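Local coordinates for envelope glycoprotein (Bourbon virus, PDB 5ZKX), which probably fuses the viral envelope with a host-cell membrane as a gp64-like class III fusion protein, captured here as its postfusion trimer, at residues V164-M167 with T171-A174; L28-T33 with F243-S248; K321-L326 with R332-L337. One frame throughout, in Å; residues are numbered along the deposited sequence.

Contact 1. Residues V164-M167 with T171-A174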
ATOM      1  N   VAL A 164      21.624   6.439  10.704  1.00 19.03           N
ATOM      2  CA  VAL A 164      20.814   6.485  11.916  1.00 16.66           C
ATOM      3  C   VAL A 164      19.933   5.246  11.994  1.00 21.67           C
ATOM      4  O   VAL A 164      19.679   4.565  10.998  1.00 18.03           O
ATOM      5  CB  VAL A 164      19.924   7.746  11.990  1.00 18.81           C
ATOM      6  CG1 VAL A 164      20.768   8.998  12.171  1.00 21.08           C
ATOM      7  CG2 VAL A 164      19.045   7.853  10.752  1.00 18.15           C
ATOM      8  N   ILE A 165      19.462   4.964  13.206  1.00 25.27           N
ATOM      9  CA  ILE A 165      18.413   3.982  13.435  1.00 21.04           C
ATOM     10  C   ILE A 165      17.127   4.736  13.725  1.00 26.57           C
ATOM     11  O   ILE A 165      17.110   5.657  14.553  1.00 27.53           O
ATOM     12  CB  ILE A 165      18.767   3.032  14.590  1.00 25.80           C
ATOM     13  CG1 ILE A 165      20.165   2.451  14.389  1.00 28.41           C
ATOM     14  CG2 ILE A 165      17.733   1.915  14.689  1.00 22.64           C
ATOM     15  CD1 ILE A 165      20.819   1.964  15.663  1.00 23.59           C
ATOM     16  N   VAL A 166      16.053   4.360  13.037  1.00 32.29           N
ATOM     17  CA  VAL A 166      14.753   5.000  13.194  1.00 29.19           C
ATOM     18  C   VAL A 166      13.926   4.180  14.171  1.00 28.39           C
ATOM     19  O   VAL A 166      13.777   2.961  14.009  1.00 24.64           O
ATOM     20  CB  VAL A 166      14.038   5.153  11.839  1.00 31.68           C
ATOM     21  CG1 VAL A 166      14.742   6.198  10.993  1.00 27.47           C
ATOM     22  CG2 VAL A 166      14.000   3.830  11.095  1.00 32.53           C
ATOM     23  N   MET A 167      13.411   4.840  15.198  1.00 30.44           N
ATOM     24  CA  MET A 167      12.551   4.184  16.164  1.00 30.40           C
ATOM     25  C   MET A 167      11.114   4.170  15.657  1.00 28.60           C
ATOM     26  O   MET A 167      10.730   4.998  14.827  1.00 29.11           O
ATOM     27  CB  MET A 167      12.634   4.896  17.511  1.00 29.95           C
ATOM     28  CG  MET A 167      14.044   5.019  18.069  1.00 34.07           C
ATOM     29  SD  MET A 167      14.711   3.427  18.591  1.00 51.83           S
ATOM     30  CE  MET A 167      16.202   3.333  17.615  1.00 32.02           C
ATOM     31  N   THR A 171      11.501   8.843  16.496  1.00 32.42           N
ATOM     32  CA  THR A 171      12.780   9.342  16.977  1.00 29.60           C
ATOM     33  C   THR A 171      13.931   8.627  16.272  1.00 27.54           C
ATOM     34  O   THR A 171      13.837   7.451  15.912  1.00 32.22           O
ATOM     35  CB  THR A 171      12.864   9.166  18.499  1.00 31.04           C
ATOM     36  OG1 THR A 171      12.165  10.243  19.138  1.00 33.02           O
ATOM     37  CG2 THR A 171      14.303   9.144  19.000  1.00 34.15           C
ATOM     38  N   THR A 172      15.014   9.361  16.049  1.00 30.86           N
ATOM     39  CA  THR A 172      16.193   8.851  15.367  1.00 30.56           C
ATOM     40  C   THR A 172      17.361   8.774  16.343  1.00 32.59           C
ATOM     41  O   THR A 172      17.506   9.629  17.224  1.00 34.26           O
ATOM     42  CB  THR A 172      16.535   9.739  14.162  1.00 26.87           C
ATOM     43  OG1 THR A 172      16.382   8.982  12.955  1.00 31.51           O
ATOM     44  CG2 THR A 172      17.952  10.294  14.246  1.00 31.07           C
ATOM     45  N   ARG A 173      18.178   7.734  16.198  1.00 26.85           N
ATOM     46  CA  ARG A 173      19.356   7.543  17.036  1.00 28.07           C
ATOM     47  C   ARG A 173      20.565   7.348  16.138  1.00 28.11           C
ATOM     48  O   ARG A 173      20.582   6.436  15.305  1.00 28.66           O
ATOM     49  CB  ARG A 173      19.187   6.344  17.972  1.00 35.63           C
ATOM     50  CG  ARG A 173      20.472   5.929  18.669  1.00 30.13           C
ATOM     51  CD  ARG A 173      20.184   5.046  19.872  1.00 33.72           C
ATOM     52  NE  ARG A 173      19.701   5.815  21.016  1.00 34.82           N
ATOM     53  CZ  ARG A 173      20.488   6.327  21.953  1.00 32.00           C
ATOM     54  NH1 ARG A 173      19.965   7.015  22.958  1.00 35.58           N
ATOM     55  NH2 ARG A 173      21.801   6.151  21.886  1.00 29.10           N
ATOM     56  N   ALA A 174      21.576   8.197  16.314  1.00 24.99           N
ATOM     57  CA  ALA A 174      22.768   8.123  15.486  1.00 21.15           C
ATOM     58  C   ALA A 174      23.497   6.805  15.705  1.00 22.91           C
ATOM     59  O   ALA A 174      23.560   6.287  16.822  1.00 29.02           O
ATOM     60  CB  ALA A 174      23.696   9.298  15.798  1.00 19.30           C
TER
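Met167 and Thr171 pair at the turn end of a ladder that continues through Val166 with Thr172 and Ile165 with Arg173 to Val164 with Ala174. Met167 N gives the Thr171 O a bond of 2.7 Å, nearly in line with the C=O. The Met167 side chain starts against the same residue: CB lies 3.2 Å from Thr171 O. CG is also against that oxygen and 4.2 Å from the Thr171 CG2 methyl. Bends at chi2 (-70°) and chi3 (123°) then carry SD onward until Met167 CE rests 4.3 Å from Arg173 CB. Trp183 packs against Met167 and Ile165 on this face and makes a cation-pi contact with Arg173.

Further in, Ile165 and Arg173 form a hydrogen-bonded pair, Ile165 N to Arg173 O at 2.8 Å and Arg173 N to Ile165 O at 2.9 Å. On the other face Val164 and Thr172 cross at about a right angle, with Val164 CG1 3.7 Å from Thr172 CG2 and Val164 CG2 3.6 Å from Thr172 OG1. Asn169, in the turn, accepts a bond from Thr171 N through OD1. This is an antiparallel beta hairpin, whose 162-166 arm also pairs with strand 153-155 in a three-stranded sheet.

Contact 2. Residues L28-T33 with F243-S248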
ATOM      1  N   LEU A  28      18.311  11.037 -19.864  1.00 44.32           N
ATOM      2  CA  LEU A  28      19.603  11.453 -19.344  1.00 39.01           C
ATOM      3  C   LEU A  28      20.223  10.336 -18.520  1.00 39.68           C
ATOM      4  O   LEU A  28      19.520   9.593 -17.829  1.00 41.50           O
ATOM      5  CB  LEU A  28      19.471  12.712 -18.482  1.00 46.39           C
ATOM      6  CG  LEU A  28      19.369  14.052 -19.207  1.00 50.64           C
ATOM      7  CD1 LEU A  28      18.778  15.092 -18.281  1.00 44.71           C
ATOM      8  CD2 LEU A  28      20.735  14.494 -19.713  1.00 50.42           C
ATOM      9  N   GLN A  29      21.541  10.219 -18.608  1.00 33.83           N
ATOM     10  CA  GLN A  29      22.334   9.404 -17.695  1.00 33.27           C
ATOM     11  C   GLN A  29      23.051  10.393 -16.785  1.00 39.68           C
ATOM     12  O   GLN A  29      24.017  11.043 -17.198  1.00 37.18           O
ATOM     13  CB  GLN A  29      23.313   8.511 -18.448  1.00 32.41           C
ATOM     14  CG  GLN A  29      22.654   7.461 -19.314  1.00 30.38           C
ATOM     15  CD  GLN A  29      22.294   6.212 -18.539  1.00 35.66           C
ATOM     16  OE1 GLN A  29      22.719   6.030 -17.399  1.00 38.02           O
ATOM     17  NE2 GLN A  29      21.503   5.341 -19.156  1.00 45.26           N
ATOM     18  N   ILE A  30      22.564  10.521 -15.556  1.00 32.14           N
ATOM     19  CA  ILE A  30      23.058  11.533 -14.630  1.00 31.85           C
ATOM     20  C   ILE A  30      24.133  10.917 -13.744  1.00 30.16           C
ATOM     21  O   ILE A  30      23.890   9.922 -13.053  1.00 31.11           O
ATOM     22  CB  ILE A  30      21.912  12.121 -13.795  1.00 33.96           C
ATOM     23  CG1 ILE A  30      20.928  12.853 -14.711  1.00 31.62           C
ATOM     24  CG2 ILE A  30      22.456  13.060 -12.730  1.00 36.91           C
ATOM     25  CD1 ILE A  30      19.884  13.660 -13.976  1.00 33.67           C
ATOM     26  N   LYS A  31      25.323  11.510 -13.768  1.00 26.32           N
ATOM     27  CA  LYS A  31      26.451  11.019 -12.988  1.00 26.89           C
ATOM     28  C   LYS A  31      26.334  11.525 -11.556  1.00 30.31           C
ATOM     29  O   LYS A  31      26.292  12.738 -11.322  1.00 26.51           O
ATOM     30  CB  LYS A  31      27.761  11.477 -13.624  1.00 30.41           C
ATOM     31  CG  LYS A  31      29.005  10.785 -13.108  1.00 27.65           C
ATOM     32  CD  LYS A  31      30.242  11.418 -13.714  1.00 26.59           C
ATOM     33  CE  LYS A  31      31.496  10.619 -13.404  1.00 35.38           C
ATOM     34  NZ  LYS A  31      32.711  11.279 -13.963  1.00 45.13           N
ATOM     35  N   VAL A  32      26.275  10.599 -10.597  1.00 32.34           N
ATOM     36  CA  VAL A  32      26.031  10.931  -9.200  1.00 27.66           C
ATOM     37  C   VAL A  32      27.003  10.163  -8.316  1.00 27.62           C
ATOM     38  O   VAL A  32      27.532   9.113  -8.691  1.00 26.74           O
ATOM     39  CB  VAL A  32      24.576  10.621  -8.769  1.00 24.49           C
ATOM     40  CG1 VAL A  32      23.580  11.415  -9.594  1.00 19.84           C
ATOM     41  CG2 VAL A  32      24.294   9.127  -8.880  1.00 21.61           C
ATOM     42  N   THR A  33      27.237  10.709  -7.128  1.00 25.64           N
ATOM     43  CA  THR A  33      27.833   9.954  -6.036  1.00 27.77           C
ATOM     44  C   THR A  33      26.699   9.400  -5.180  1.00 25.31           C
ATOM     45  O   THR A  33      25.833  10.154  -4.725  1.00 25.27           O
ATOM     46  CB  THR A  33      28.773  10.828  -5.208  1.00 32.36           C
ATOM     47  OG1 THR A  33      30.019  10.976  -5.901  1.00 36.46           O
ATOM     48  CG2 THR A  33      29.035  10.195  -3.851  1.00 26.64           C
ATOM     49  N   PHE A 243      12.508   7.990  -7.977  1.00 16.52           N
ATOM     50  CA  PHE A 243      12.478   9.231  -7.220  1.00 15.33           C
ATOM     51  C   PHE A 243      12.613  10.413  -8.163  1.00 16.70           C
ATOM     52  O   PHE A 243      13.206  10.306  -9.240  1.00 15.76           O
ATOM     53  CB  PHE A 243      13.598   9.269  -6.174  1.00 12.42           C
ATOM     54  CG  PHE A 243      14.966   9.003  -6.739  1.00 13.82           C
ATOM     55  CD1 PHE A 243      15.414   7.706  -6.935  1.00 15.17           C
ATOM     56  CD2 PHE A 243      15.809  10.049  -7.071  1.00 16.91           C
ATOM     57  CE1 PHE A 243      16.667   7.460  -7.459  1.00 12.09           C
ATOM     58  CE2 PHE A 243      17.065   9.807  -7.591  1.00 15.52           C
ATOM     59  CZ  PHE A 243      17.491   8.512  -7.786  1.00 14.05           C
ATOM     60  N   GLU A 244      12.063  11.541  -7.732  1.00 25.05           N
ATOM     61  CA  GLU A 244      12.195  12.809  -8.435  1.00 28.74           C
ATOM     62  C   GLU A 244      13.501  13.474  -8.012  1.00 27.40           C
ATOM     63  O   GLU A 244      13.677  13.811  -6.837  1.00 26.28           O
ATOM     64  CB  GLU A 244      10.998  13.702  -8.118  1.00 26.78           C
ATOM     65  CG  GLU A 244      10.701  14.778  -9.127  1.00 27.27           C
ATOM     66  CD  GLU A 244       9.411  15.504  -8.805  1.00 35.30           C
ATOM     67  OE1 GLU A 244       8.360  14.837  -8.704  1.00 33.62           O
ATOM     68  OE2 GLU A 244       9.450  16.740  -8.634  1.00 42.78           O
ATOM     69  N   PHE A 245      14.417  13.648  -8.958  1.00 27.18           N
ATOM     70  CA  PHE A 245      15.701  14.264  -8.636  1.00 31.01           C
ATOM     71  C   PHE A 245      15.533  15.775  -8.503  1.00 33.97           C
ATOM     72  O   PHE A 245      15.010  16.417  -9.419  1.00 34.72           O
ATOM     73  CB  PHE A 245      16.741  13.936  -9.699  1.00 32.57           C
ATOM     74  CG  PHE A 245      18.154  14.005  -9.201  1.00 29.89           C
ATOM     75  CD1 PHE A 245      18.534  13.322  -8.061  1.00 31.21           C
ATOM     76  CD2 PHE A 245      19.103  14.753  -9.873  1.00 35.57           C
ATOM     77  CE1 PHE A 245      19.830  13.384  -7.598  1.00 28.59           C
ATOM     78  CE2 PHE A 245      20.405  14.818  -9.415  1.00 33.93           C
ATOM     79  CZ  PHE A 245      20.768  14.132  -8.276  1.00 31.88           C
ATOM     80  N   PRO A 246      15.983  16.375  -7.399  1.00 39.90           N
ATOM     81  CA  PRO A 246      15.593  17.756  -7.089  1.00 36.72           C
ATOM     82  C   PRO A 246      16.351  18.813  -7.873  1.00 39.14           C
ATOM     83  O   PRO A 246      17.130  18.509  -8.781  1.00 43.92           O
ATOM     84  CB  PRO A 246      15.899  17.864  -5.593  1.00 37.85           C
ATOM     85  CG  PRO A 246      17.082  16.975  -5.419  1.00 38.61           C
ATOM     86  CD  PRO A 246      16.881  15.817  -6.374  1.00 37.14           C
ATOM     87  N   SER A 247      16.111  20.072  -7.504  1.00 53.90           N
ATOM     88  CA  SER A 247      16.723  21.199  -8.199  1.00 58.88           C
ATOM     89  C   SER A 247      18.241  21.194  -8.048  1.00 50.66           C
ATOM     90  O   SER A 247      18.976  21.277  -9.039  1.00 47.89           O
ATOM     91  CB  SER A 247      16.134  22.504  -7.662  1.00 64.06           C
ATOM     92  OG  SER A 247      16.035  22.463  -6.247  1.00 65.38           O
ATOM     93  N   SER A 248      18.728  21.096  -6.816  1.00 33.35           N
ATOM     94  CA  SER A 248      20.143  21.266  -6.518  1.00 31.45           C
ATOM     95  C   SER A 248      20.966  19.996  -6.716  1.00 30.09           C
ATOM     96  O   SER A 248      22.155  19.992  -6.384  1.00 39.28           O
ATOM     97  CB  SER A 248      20.308  21.769  -5.085  1.00 44.58           C
ATOM     98  OG  SER A 248      19.418  21.090  -4.216  1.00 40.69           O
TER
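With CG roughly anti to the backbone N (chi1 -155°), the Phe245 ring extends toward Ile30 and Val32, the direction its CB already takes. Ile30 and Val32 both have chi1 near -60°, and as alternate residues of one strand they send their side chains toward the ring together. Ile30 meets it with two methyls: CG2 is 4.3 Å from Phe245 CE2, and CD1, at the end of an extended chi2, is 4.3 Å from Phe245 CD2. Val32 comes from the opposite direction to Phe245 and touches with one branch, CG1 lying 4.1 Å from Phe245 CZ while CG2 is turned elsewhere.

The three carbons thus follow the ring from CD2 round to CZ, with Ile30 CG2 and Val32 CG1 approaching it obliquely. This is light apolar packing across one face of a mixed sheet, with Val32 and Phe245 buried. A single aromatic side chain bridges backbones whose nearest CA atoms, those of Ile30 and Phe245, are 9.9 Å apart. Phe245 also has its strand-mate Phe243 beside it: Phe245 CD1 sits in the plane of the Phe243 ring, at its edge, 3.8 Å from Phe243 CE2. Phe243 in turn stacks on Tyr258.

Glu244 packs on His292 in the long helix of a second subunit. In the sheet, strands 234-238 and 200-210 lie between 241-245 and 26-36; the approach of side chains across two intervening strands is consistent with a strongly twisted or curled sheet. Phe234 and Cys236 of strand 234-238 and Tyr258 and Asn260 of strand 256-260 also pack against Phe245, and strand 26-36 pairs with 200-210 along one edge and with 256-260 along the other.

Contact 3. Residues K321-L326 with R332-L337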
ATOM      1  N   LYS A 321      -3.402   3.529 -53.577  1.00 33.76           N
ATOM      2  CA  LYS A 321      -3.728   4.331 -54.753  1.00 33.81           C
ATOM      3  C   LYS A 321      -2.470   4.812 -55.466  1.00 33.96           C
ATOM      4  O   LYS A 321      -2.447   4.908 -56.698  1.00 37.72           O
ATOM      5  CB  LYS A 321      -4.590   5.529 -54.356  1.00 29.79           C
ATOM      6  CG  LYS A 321      -5.866   5.186 -53.618  1.00 29.40           C
ATOM      7  CD  LYS A 321      -6.483   6.443 -53.022  1.00 39.66           C
ATOM      8  CE  LYS A 321      -7.749   6.137 -52.241  1.00 37.69           C
ATOM      9  NZ  LYS A 321      -8.824   5.635 -53.128  1.00 37.54           N
ATOM     10  N   MET A 322      -1.422   5.148 -54.710  1.00 31.66           N
ATOM     11  CA  MET A 322      -0.184   5.613 -55.329  1.00 33.92           C
ATOM     12  C   MET A 322       0.466   4.514 -56.157  1.00 37.72           C
ATOM     13  O   MET A 322       0.986   4.774 -57.248  1.00 39.52           O
ATOM     14  CB  MET A 322       0.793   6.106 -54.263  1.00 34.32           C
ATOM     15  CG  MET A 322       0.395   7.393 -53.581  1.00 33.30           C
ATOM     16  SD  MET A 322       1.496   7.754 -52.198  1.00 42.60           S
ATOM     17  CE  MET A 322       3.079   7.780 -53.032  1.00 29.40           C
ATOM     18  N   VAL A 323       0.460   3.283 -55.646  1.00 31.83           N
ATOM     19  CA  VAL A 323       1.035   2.175 -56.398  1.00 31.59           C
ATOM     20  C   VAL A 323       0.164   1.847 -57.603  1.00 33.79           C
ATOM     21  O   VAL A 323       0.672   1.554 -58.691  1.00 38.71           O
ATOM     22  CB  VAL A 323       1.236   0.957 -55.475  1.00 29.41           C
ATOM     23  CG1 VAL A 323       1.232  -0.332 -56.273  1.00 30.05           C
ATOM     24  CG2 VAL A 323       2.534   1.095 -54.702  1.00 26.35           C
ATOM     25  N   SER A 324      -1.159   1.911 -57.437  1.00 26.10           N
ATOM     26  CA  SER A 324      -2.054   1.670 -58.563  1.00 24.55           C
ATOM     27  C   SER A 324      -1.792   2.652 -59.696  1.00 24.96           C
ATOM     28  O   SER A 324      -1.949   2.304 -60.872  1.00 24.27           O
ATOM     29  CB  SER A 324      -3.507   1.758 -58.102  1.00 19.58           C
ATOM     30  OG  SER A 324      -4.395   1.442 -59.158  1.00 30.01           O
ATOM     31  N   SER A 325      -1.375   3.872 -59.365  1.00 29.17           N
ATOM     32  CA  SER A 325      -1.029   4.851 -60.387  1.00 28.78           C
ATOM     33  C   SER A 325       0.341   4.565 -60.994  1.00 27.47           C
ATOM     34  O   SER A 325       0.499   4.570 -62.218  1.00 31.59           O
ATOM     35  CB  SER A 325      -1.068   6.256 -59.790  1.00 28.22           C
ATOM     36  OG  SER A 325      -0.768   7.228 -60.770  1.00 39.70           O
ATOM     37  N   LEU A 326       1.343   4.303 -60.153  1.00 30.73           N
ATOM     38  CA  LEU A 326       2.700   4.130 -60.659  1.00 29.78           C
ATOM     39  C   LEU A 326       2.886   2.783 -61.344  1.00 32.78           C
ATOM     40  O   LEU A 326       3.656   2.682 -62.306  1.00 30.49           O
ATOM     41  CB  LEU A 326       3.710   4.290 -59.523  1.00 24.81           C
ATOM     42  CG  LEU A 326       5.179   4.072 -59.884  1.00 28.76           C
ATOM     43  CD1 LEU A 326       5.603   4.997 -61.013  1.00 29.80           C
ATOM     44  CD2 LEU A 326       6.063   4.275 -58.666  1.00 33.56           C
ATOM     45  N   ARG A 332       6.463  -3.735 -63.624  1.00 26.21           N
ATOM     46  CA  ARG A 332       7.210  -4.662 -62.784  1.00 28.14           C
ATOM     47  C   ARG A 332       7.224  -4.251 -61.319  1.00 28.17           C
ATOM     48  O   ARG A 332       7.783  -4.977 -60.491  1.00 25.23           O
ATOM     49  CB  ARG A 332       8.647  -4.794 -63.292  1.00 26.84           C
ATOM     50  CG  ARG A 332       8.755  -5.343 -64.701  1.00 26.45           C
ATOM     51  CD  ARG A 332       8.177  -6.742 -64.794  1.00 26.17           C
ATOM     52  NE  ARG A 332       8.745  -7.628 -63.784  1.00 31.59           N
ATOM     53  CZ  ARG A 332       9.918  -8.241 -63.901  1.00 33.55           C
ATOM     54  NH1 ARG A 332      10.656  -8.071 -64.988  1.00 30.46           N
ATOM     55  NH2 ARG A 332      10.355  -9.028 -62.928  1.00 39.78           N
ATOM     56  N   LEU A 333       6.610  -3.113 -60.981  1.00 26.72           N
ATOM     57  CA  LEU A 333       6.702  -2.575 -59.627  1.00 23.41           C
ATOM     58  C   LEU A 333       5.981  -3.464 -58.622  1.00 23.37           C
ATOM     59  O   LEU A 333       6.532  -3.798 -57.567  1.00 25.05           O
ATOM     60  CB  LEU A 333       6.134  -1.156 -59.595  1.00 24.76           C
ATOM     61  CG  LEU A 333       5.885  -0.549 -58.215  1.00 25.74           C
ATOM     62  CD1 LEU A 333       7.202  -0.289 -57.495  1.00 27.53           C
ATOM     63  CD2 LEU A 333       5.072   0.727 -58.330  1.00 17.19           C
ATOM     64  N   ILE A 334       4.743  -3.855 -58.933  1.00 26.48           N
ATOM     65  CA  ILE A 334       3.960  -4.675 -58.013  1.00 23.44           C
ATOM     66  C   ILE A 334       4.687  -5.979 -57.705  1.00 27.44           C
ATOM     67  O   ILE A 334       4.632  -6.489 -56.579  1.00 27.64           O
ATOM     68  CB  ILE A 334       2.554  -4.921 -58.592  1.00 22.81           C
ATOM     69  CG1 ILE A 334       1.768  -3.610 -58.625  1.00 20.10           C
ATOM     70  CG2 ILE A 334       1.804  -5.969 -57.786  1.00 25.00           C
ATOM     71  CD1 ILE A 334       0.377  -3.745 -59.198  1.00 24.55           C
ATOM     72  N   GLY A 335       5.397  -6.526 -58.691  1.00 35.49           N
ATOM     73  CA  GLY A 335       6.191  -7.714 -58.438  1.00 33.56           C
ATOM     74  C   GLY A 335       7.361  -7.452 -57.509  1.00 36.81           C
ATOM     75  O   GLY A 335       7.735  -8.315 -56.707  1.00 37.67           O
ATOM     76  N   ALA A 336       7.961  -6.263 -57.605  1.00 26.84           N
ATOM     77  CA  ALA A 336       9.058  -5.915 -56.709  1.00 26.95           C
ATOM     78  C   ALA A 336       8.555  -5.686 -55.289  1.00 28.72           C
ATOM     79  O   ALA A 336       9.240  -6.029 -54.320  1.00 31.45           O
ATOM     80  CB  ALA A 336       9.788  -4.680 -57.232  1.00 27.08           C
ATOM     81  N   LEU A 337       7.361  -5.108 -55.150  1.00 25.19           N
ATOM     82  CA  LEU A 337       6.767  -4.946 -53.827  1.00 26.70           C
ATOM     83  C   LEU A 337       6.431  -6.294 -53.202  1.00 30.39           C
ATOM     84  O   LEU A 337       6.637  -6.496 -51.999  1.00 31.50           O
ATOM     85  CB  LEU A 337       5.517  -4.074 -53.923  1.00 24.55           C
ATOM     86  CG  LEU A 337       5.741  -2.687 -54.526  1.00 22.69           C
ATOM     87  CD1 LEU A 337       4.416  -1.979 -54.725  1.00 20.47           C
ATOM     88  CD2 LEU A 337       6.671  -1.865 -53.651  1.00 26.36           C
TER
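Val323 and Leu337 meet tip to tip at the heart of this helix-to-helix contact, Val323 CG2 lying 3.6 Å from Leu337 CD1 and Val323 CG1 3.9 Å from the same methyl. A second close spot lies one helical turn further on, where Leu326 and Leu333 cross at about a right angle: Leu333 CD2 is 3.7 Å from Leu326 CG and equally 3.7 Å from Leu326 CD2. With CG anti to the backbone N (chi1 177°), Leu326 swings its branched end to this methyl although its CB does not head straight for the other helix.

Between these spots the fit slackens. Val323 CG1 is 4.1 Å from Ile334 CG1, and Val323 CG2 is 4.4 Å from Leu333 CD2. Val323 therefore touches Leu333, Ile334 and Leu337, most closely Leu337. The segment axes stay 10.7 Å apart and run at 136°, so the backbones are held at arm's length by branched side chains. At the outer margin Arg332 is exposed, its NE bonded to Met342 O and its N to Asp330 OD1; Ala336 is partly exposed too.

All five touching side chains are buried in the assembled trimer. The contact is a tight helical turn-back: helix 284-329 ends just after it and the chain reverses into helix 333-338. Met322 and Leu326 meet their counterparts in other subunits, which fits the central helical bundle of a class III postfusion trimer. Phe15 of the third subunit packs on Val323 and Ile334, and Asp330 OD2 of the second bonds Ser325 OG. Strand 342-346 of the same chain lies alongside, Phe346 against Ser324 and Ser344 against Ile334.

Overall arrangement
From the N terminus the chain first lays down strand 26-36, half of contact 2; the other half, 243-248, comes more than two hundred residues later. Contact 1 opens and closes within that excursion, a local hairpin with three residues between its segments. It joins two strands of the three-stranded sheet, whereas contact 2 spans the larger mixed sheet; their centres are 26 Å apart. Only after contact 2 has closed does the chain enter the long helix 284-329, at whose far end contact 3 joins the helix to the short one following it. Contact 3 is in series with the others, its centre 75 Å from that of contact 1. Both contacts 2 and 3 touch the second subunit.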